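Local atomic coordinates of KLLA0C04147p (Kluyveromyces lactis, PDB entry 5H2D), a protein that binds ergosterol through its oxysterol-binding-related (ORD) domain, the part present here, and probably transfers sterols between membranes, as a yeast OSBP-related protein. Residues 344-357 and 423-435. Sequence-based numbering, arbitrary orientation.
Sequences LLPWLPPTDTRLRP and RRDHKLADEGDIF
From Trp347 beside Arg423 to Arg356 beside Phe435, segments 344-357 and 423-435 run in the same direction, with Pro349 and Leu428 only 5.0 Å apart CA to CA. No direct hydrogen bond joins them; waters bridge instead, one accepting from Ile434 N and donating to Pro350 O, another donating to both Trp347 O and Arg423 O. At one end a Schellman motif with His426 as C-prime residue closes helix 419-424. The extended Arg423 side chain brings its guanidinium under Trp347 so that CB sits over the rim of one face (NH2 to CB 3.6 Å), the indole plane tilted 12° from it. His426 NE2 lies 3.4 Å from Trp347 CZ3. In the middle, Leu428 CD1 packs on Pro349 CD, while Gly432 passes Thr351 CG2 where any CB would clash. The C-terminal Phe435 swings CG anti to its carbonyl carbon (chi1 -61°), laying one ring face against Arg356, whose CA stands 3.7 Å from the ring centroid, 6° off the normal: a CH-pi contact. Ile434 CG1 lies over the rim of the opposite face, and Asp352 O meets the ring edge at CE2 (3.2 Å). With Phe435 cut back to alanine, the Arg356 CA-H would lose the ring face it sits over, and a gap would probably open beside Pro357 CD. In this ORD the C-terminal tail thus packs along the loop leading into helix 357-363, with the Arg356 side chain about 14 Å from the bound ergosterol. Thr128 of strand 128-133 makes backbone hydrogen bonds with Thr351 and Thr353, and Glu130 takes a salt bridge from Arg423 NE; Arg380 of helix 367-390 binds Phe435 O.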
loop_
_atom_site.group_PDB
_atom_site.type_symbol
_atom_site.label_atom_id
_atom_site.label_comp_id
_atom_site.label_asym_id
_atom_site.label_seq_id
_atom_site.Cartn_x
_atom_site.Cartn_y
_atom_site.Cartn_z
ATOM N N LEU A 344 -5.906 21.827 0.141
ATOM C CA LEU A 344 -6.584 20.554 -0.051
ATOM C C LEU A 344 -7.844 20.434 0.798
ATOM O O LEU A 344 -8.867 19.926 0.319
ATOM C CB LEU A 344 -5.614 19.411 0.277
ATOM C CG LEU A 344 -6.209 18.015 0.151
ATOM C CD1 LEU A 344 -6.662 17.749 -1.264
ATOM C CD2 LEU A 344 -5.187 16.979 0.585
ATOM N N LEU A 345 -7.794 20.909 2.044
ATOM C CA LEU A 345 -8.895 20.685 2.977
ATOM C C LEU A 345 -10.275 21.033 2.421
ATOM O O LEU A 345 -11.212 20.250 2.654
ATOM C CB LEU A 345 -8.638 21.455 4.284
ATOM C CG LEU A 345 -7.417 21.007 5.090
ATOM C CD1 LEU A 345 -7.224 21.886 6.324
ATOM C CD2 LEU A 345 -7.571 19.551 5.498
ATOM N N PRO A 346 -10.482 22.145 1.706
ATOM C CA PRO A 346 -11.848 22.465 1.250
ATOM C C PRO A 346 -12.423 21.453 0.270
ATOM O O PRO A 346 -13.653 21.379 0.138
ATOM C CB PRO A 346 -11.692 23.847 0.597
ATOM C CG PRO A 346 -10.433 24.416 1.196
ATOM C CD PRO A 346 -9.525 23.208 1.350
ATOM N N TRP A 347 -11.578 20.652 -0.390
ATOM C CA TRP A 347 -12.030 19.659 -1.354
ATOM C C TRP A 347 -12.463 18.347 -0.712
ATOM O O TRP A 347 -13.195 17.579 -1.341
ATOM C CB TRP A 347 -10.911 19.352 -2.357
ATOM C CG TRP A 347 -10.528 20.532 -3.196
ATOM C CD1 TRP A 347 -9.531 21.438 -2.942
ATOM C CD2 TRP A 347 -11.152 20.950 -4.415
ATOM N NE1 TRP A 347 -9.502 22.394 -3.938
ATOM C CE2 TRP A 347 -10.483 22.114 -4.850
ATOM C CE3 TRP A 347 -12.215 20.452 -5.178
ATOM C CZ2 TRP A 347 -10.843 22.790 -6.021
ATOM C CZ3 TRP A 347 -12.568 21.120 -6.342
ATOM C CH2 TRP A 347 -11.879 22.276 -6.751
ATOM N N LEU A 348 -12.027 18.078 0.506
ATOM C CA LEU A 348 -12.166 16.734 1.044
ATOM C C LEU A 348 -13.596 16.417 1.471
ATOM O O LEU A 348 -14.326 17.293 1.954
ATOM C CB LEU A 348 -11.252 16.559 2.252
ATOM C CG LEU A 348 -9.756 16.714 1.991
ATOM C CD1 LEU A 348 -9.008 16.678 3.315
ATOM C CD2 LEU A 348 -9.240 15.623 1.046
ATOM N N PRO A 349 -13.992 15.157 1.367
ATOM C CA PRO A 349 -15.210 14.698 2.034
ATOM C C PRO A 349 -14.996 14.687 3.530
ATOM O O PRO A 349 -13.844 14.620 3.984
ATOM C CB PRO A 349 -15.385 13.271 1.493
ATOM C CG PRO A 349 -13.968 12.812 1.230
ATOM C CD PRO A 349 -13.195 14.044 0.814
ATOM N N PRO A 350 -16.066 14.724 4.330
ATOM C CA PRO A 350 -15.893 14.677 5.792
ATOM C C PRO A 350 -15.271 13.389 6.286
ATOM O O PRO A 350 -14.890 13.325 7.458
ATOM C CB PRO A 350 -17.322 14.835 6.334
ATOM C CG PRO A 350 -18.145 15.280 5.182
ATOM C CD PRO A 350 -17.472 14.880 3.925
ATOM N N THR A 351 -15.161 12.376 5.433
ATOM C CA THR A 351 -14.637 11.078 5.812
ATOM C C THR A 351 -13.132 10.943 5.615
ATOM O O THR A 351 -12.588 9.894 5.966
ATOM C CB THR A 351 -15.330 9.984 4.997
ATOM O OG1 THR A 351 -15.173 10.284 3.605
ATOM C CG2 THR A 351 -16.824 9.875 5.363
ATOM N N ASP A 352 -12.447 11.940 5.054
ATOM C CA ASP A 352 -11.033 11.751 4.743
ATOM C C ASP A 352 -10.198 11.621 6.013
ATOM O O ASP A 352 -10.396 12.354 6.987
ATOM C CB ASP A 352 -10.484 12.898 3.889
ATOM C CG ASP A 352 -9.087 12.593 3.355
ATOM O OD1 ASP A 352 -8.992 11.891 2.319
ATOM O OD2 ASP A 352 -8.092 13.025 3.981
ATOM N N THR A 353 -9.238 10.685 5.980
ATOM C CA THR A 353 -8.362 10.422 7.122
ATOM C C THR A 353 -7.665 11.672 7.655
ATOM O O THR A 353 -7.424 11.772 8.866
ATOM C CB THR A 353 -7.311 9.376 6.726
ATOM O OG1 THR A 353 -7.984 8.185 6.292
ATOM C CG2 THR A 353 -6.360 9.058 7.918
ATOM N N ARG A 354 -7.331 12.635 6.782
ATOM C CA ARG A 354 -6.680 13.853 7.272
ATOM C C ARG A 354 -7.534 14.572 8.309
ATOM O O ARG A 354 -7.000 15.302 9.152
ATOM C CB ARG A 354 -6.372 14.797 6.115
ATOM C CG ARG A 354 -5.297 14.283 5.190
ATOM C CD ARG A 354 -5.265 15.150 3.956
ATOM N NE ARG A 354 -4.364 14.646 2.929
ATOM C CZ ARG A 354 -4.732 13.791 1.988
ATOM N NH1 ARG A 354 -5.971 13.328 1.970
ATOM N NH2 ARG A 354 -3.870 13.412 1.060
ATOM N N LEU A 355 -8.846 14.375 8.272
ATOM C CA LEU A 355 -9.752 15.027 9.209
ATOM C C LEU A 355 -10.021 14.192 10.445
ATOM O O LEU A 355 -10.779 14.634 11.321
ATOM C CB LEU A 355 -11.085 15.345 8.524
ATOM C CG LEU A 355 -10.936 16.165 7.251
ATOM C CD1 LEU A 355 -12.271 16.373 6.548
ATOM C CD2 LEU A 355 -10.271 17.500 7.567
ATOM N N ARG A 356 -9.439 13.001 10.533
ATOM C CA ARG A 356 -9.714 12.121 11.664
ATOM C C ARG A 356 -9.068 12.669 12.934
ATOM O O ARG A 356 -7.842 12.815 12.980
ATOM C CB ARG A 356 -9.235 10.702 11.362
ATOM C CG ARG A 356 -9.675 9.772 12.442
ATOM C CD ARG A 356 -9.315 8.323 12.207
ATOM N NE ARG A 356 -9.607 7.619 13.445
ATOM C CZ ARG A 356 -9.796 6.310 13.559
ATOM N NH1 ARG A 356 -9.752 5.520 12.490
ATOM N NH2 ARG A 356 -10.046 5.801 14.761
ATOM N N PRO A 357 -9.845 12.989 13.979
ATOM C CA PRO A 357 -9.320 13.825 15.068
ATOM C C PRO A 357 -8.450 13.101 16.078
ATOM O O PRO A 357 -7.550 13.729 16.655
ATOM C CB PRO A 357 -10.599 14.370 15.731
ATOM C CG PRO A 357 -11.654 13.375 15.423
ATOM C CD PRO A 357 -11.311 12.871 14.025
ATOM N N ARG A 423 -16.281 15.265 -6.204
ATOM C CA ARG A 423 -15.332 16.137 -5.518
ATOM C C ARG A 423 -15.082 17.414 -6.318
ATOM O O ARG A 423 -15.104 18.523 -5.769
ATOM C CB ARG A 423 -14.036 15.357 -5.293
ATOM C CG ARG A 423 -12.876 16.111 -4.650
ATOM C CD ARG A 423 -11.628 15.263 -4.816
ATOM N NE ARG A 423 -10.453 15.787 -4.122
ATOM C CZ ARG A 423 -9.634 16.710 -4.616
ATOM N NH1 ARG A 423 -9.871 17.241 -5.806
ATOM N NH2 ARG A 423 -8.582 17.101 -3.923
ATOM N N ARG A 424 -14.810 17.262 -7.614
ATOM C CA ARG A 424 -14.658 18.401 -8.516
ATOM C C ARG A 424 -15.826 19.374 -8.402
ATOM O O ARG A 424 -15.633 20.601 -8.435
ATOM C CB ARG A 424 -14.526 17.881 -9.950
ATOM C CG ARG A 424 -14.385 18.946 -11.025
ATOM C CD ARG A 424 -14.709 18.361 -12.398
ATOM N NE ARG A 424 -16.086 17.886 -12.444
ATOM C CZ ARG A 424 -16.532 16.917 -13.239
ATOM N NH1 ARG A 424 -15.710 16.296 -14.079
ATOM N NH2 ARG A 424 -17.803 16.556 -13.176
ATOM N N ASP A 425 -17.043 18.851 -8.272
ATOM C CA ASP A 425 -18.245 19.670 -8.301
ATOM C C ASP A 425 -18.712 20.074 -6.910
ATOM O O ASP A 425 -19.836 20.569 -6.768
ATOM C CB ASP A 425 -19.359 18.928 -9.044
ATOM C CG ASP A 425 -19.015 18.678 -10.503
ATOM O OD1 ASP A 425 -18.121 19.367 -11.040
ATOM O OD2 ASP A 425 -19.632 17.782 -11.110
ATOM N N HIS A 426 -17.881 19.865 -5.884
ATOM C CA HIS A 426 -18.154 20.345 -4.530
ATOM C C HIS A 426 -19.418 19.722 -3.951
ATOM O O HIS A 426 -20.211 20.389 -3.277
ATOM C CB HIS A 426 -18.234 21.875 -4.512
ATOM C CG HIS A 426 -17.038 22.527 -5.125
ATOM N ND1 HIS A 426 -17.076 23.149 -6.355
ATOM C CD2 HIS A 426 -15.754 22.599 -4.704
ATOM C CE1 HIS A 426 -15.871 23.601 -6.651
ATOM N NE2 HIS A 426 -15.051 23.281 -5.665
ATOM N N LYS A 427 -19.600 18.420 -4.197
ATOM C CA LYS A 427 -20.809 17.712 -3.797
ATOM C C LYS A 427 -20.574 16.736 -2.647
ATOM O O LYS A 427 -21.396 15.846 -2.425
ATOM C CB LYS A 427 -21.406 16.971 -4.994
ATOM C CG LYS A 427 -21.944 17.887 -6.086
ATOM C CD LYS A 427 -23.116 18.692 -5.562
ATOM C CE LYS A 427 -23.837 19.442 -6.675
ATOM N NZ LYS A 427 -25.052 20.142 -6.155
ATOM N N LEU A 428 -19.485 16.891 -1.896
ATOM C CA LEU A 428 -19.130 15.900 -0.881
ATOM C C LEU A 428 -19.508 16.299 0.543
ATOM O O LEU A 428 -19.365 15.475 1.456
ATOM C CB LEU A 428 -17.625 15.613 -0.938
ATOM C CG LEU A 428 -17.077 15.035 -2.239
ATOM C CD1 LEU A 428 -15.581 14.795 -2.111
ATOM C CD2 LEU A 428 -17.816 13.735 -2.566
ATOM N N ALA A 429 -20.019 17.514 0.761
ATOM C CA ALA A 429 -20.107 18.040 2.122
ATOM C C ALA A 429 -20.946 17.162 3.042
ATOM O O ALA A 429 -20.731 17.166 4.260
ATOM C CB ALA A 429 -20.663 19.462 2.101
ATOM N N ASP A 430 -21.902 16.409 2.504
ATOM C CA ASP A 430 -22.725 15.538 3.334
ATOM C C ASP A 430 -22.507 14.060 3.021
ATOM O O ASP A 430 -23.382 13.228 3.274
ATOM C CB ASP A 430 -24.202 15.909 3.201
ATOM C CG ASP A 430 -24.706 16.731 4.383
ATOM O OD1 ASP A 430 -24.198 16.534 5.507
ATOM O OD2 ASP A 430 -25.610 17.573 4.188
ATOM N N GLU A 431 -21.336 13.715 2.481
ATOM C CA GLU A 431 -20.999 12.323 2.171
ATOM C C GLU A 431 -20.291 11.690 3.372
ATOM O O GLU A 431 -19.086 11.431 3.365
ATOM C CB GLU A 431 -20.141 12.245 0.916
ATOM C CG GLU A 431 -20.870 12.612 -0.376
ATOM C CD GLU A 431 -21.885 11.568 -0.807
ATOM O OE1 GLU A 431 -22.528 11.762 -1.861
ATOM O OE2 GLU A 431 -22.040 10.546 -0.105
ATOM N N GLY A 432 -21.066 11.448 4.415
ATOM C CA GLY A 432 -20.558 10.751 5.580
ATOM C C GLY A 432 -20.401 11.672 6.783
ATOM O O GLY A 432 -20.168 12.883 6.653
ATOM N N ASP A 433 -20.524 11.091 7.972
ATOM C CA ASP A 433 -20.403 11.834 9.230
ATOM C C ASP A 433 -19.924 10.836 10.293
ATOM O O ASP A 433 -20.733 10.212 10.982
ATOM C CB ASP A 433 -21.726 12.487 9.600
ATOM C CG ASP A 433 -21.678 13.204 10.938
ATOM O OD1 ASP A 433 -20.566 13.444 11.470
ATOM O OD2 ASP A 433 -22.767 13.544 11.450
ATOM N N ILE A 434 -18.600 10.676 10.393
ATOM C CA ILE A 434 -18.025 9.581 11.176
ATOM C C ILE A 434 -17.016 10.053 12.216
ATOM O O ILE A 434 -16.588 9.257 13.060
ATOM C CB ILE A 434 -17.371 8.533 10.248
ATOM C CG1 ILE A 434 -16.282 9.183 9.388
ATOM C CG2 ILE A 434 -18.434 7.851 9.385
ATOM C CD1 ILE A 434 -15.500 8.181 8.497
ATOM N N PHE A 435 -16.617 11.327 12.172
ATOM C CA PHE A 435 -15.613 11.841 13.111
ATOM C C PHE A 435 -16.232 12.744 14.181
ATOM O O PHE A 435 -17.310 12.450 14.692
ATOM C CB PHE A 435 -14.515 12.620 12.376
ATOM C CG PHE A 435 -13.723 11.799 11.370
ATOM C CD1 PHE A 435 -13.383 10.473 11.622
ATOM C CD2 PHE A 435 -13.328 12.374 10.172
ATOM C CE1 PHE A 435 -12.647 9.747 10.695
ATOM C CE2 PHE A 435 -12.604 11.652 9.234
ATOM C CZ PHE A 435 -12.269 10.331 9.498
HETATM O O HOH W 1 -15.137 18.785 -2.981
HETATM O O HOH W 2 -16.943 12.699 9.375
HETATM O O HOH W 3 -17.147 9.850 1.621
#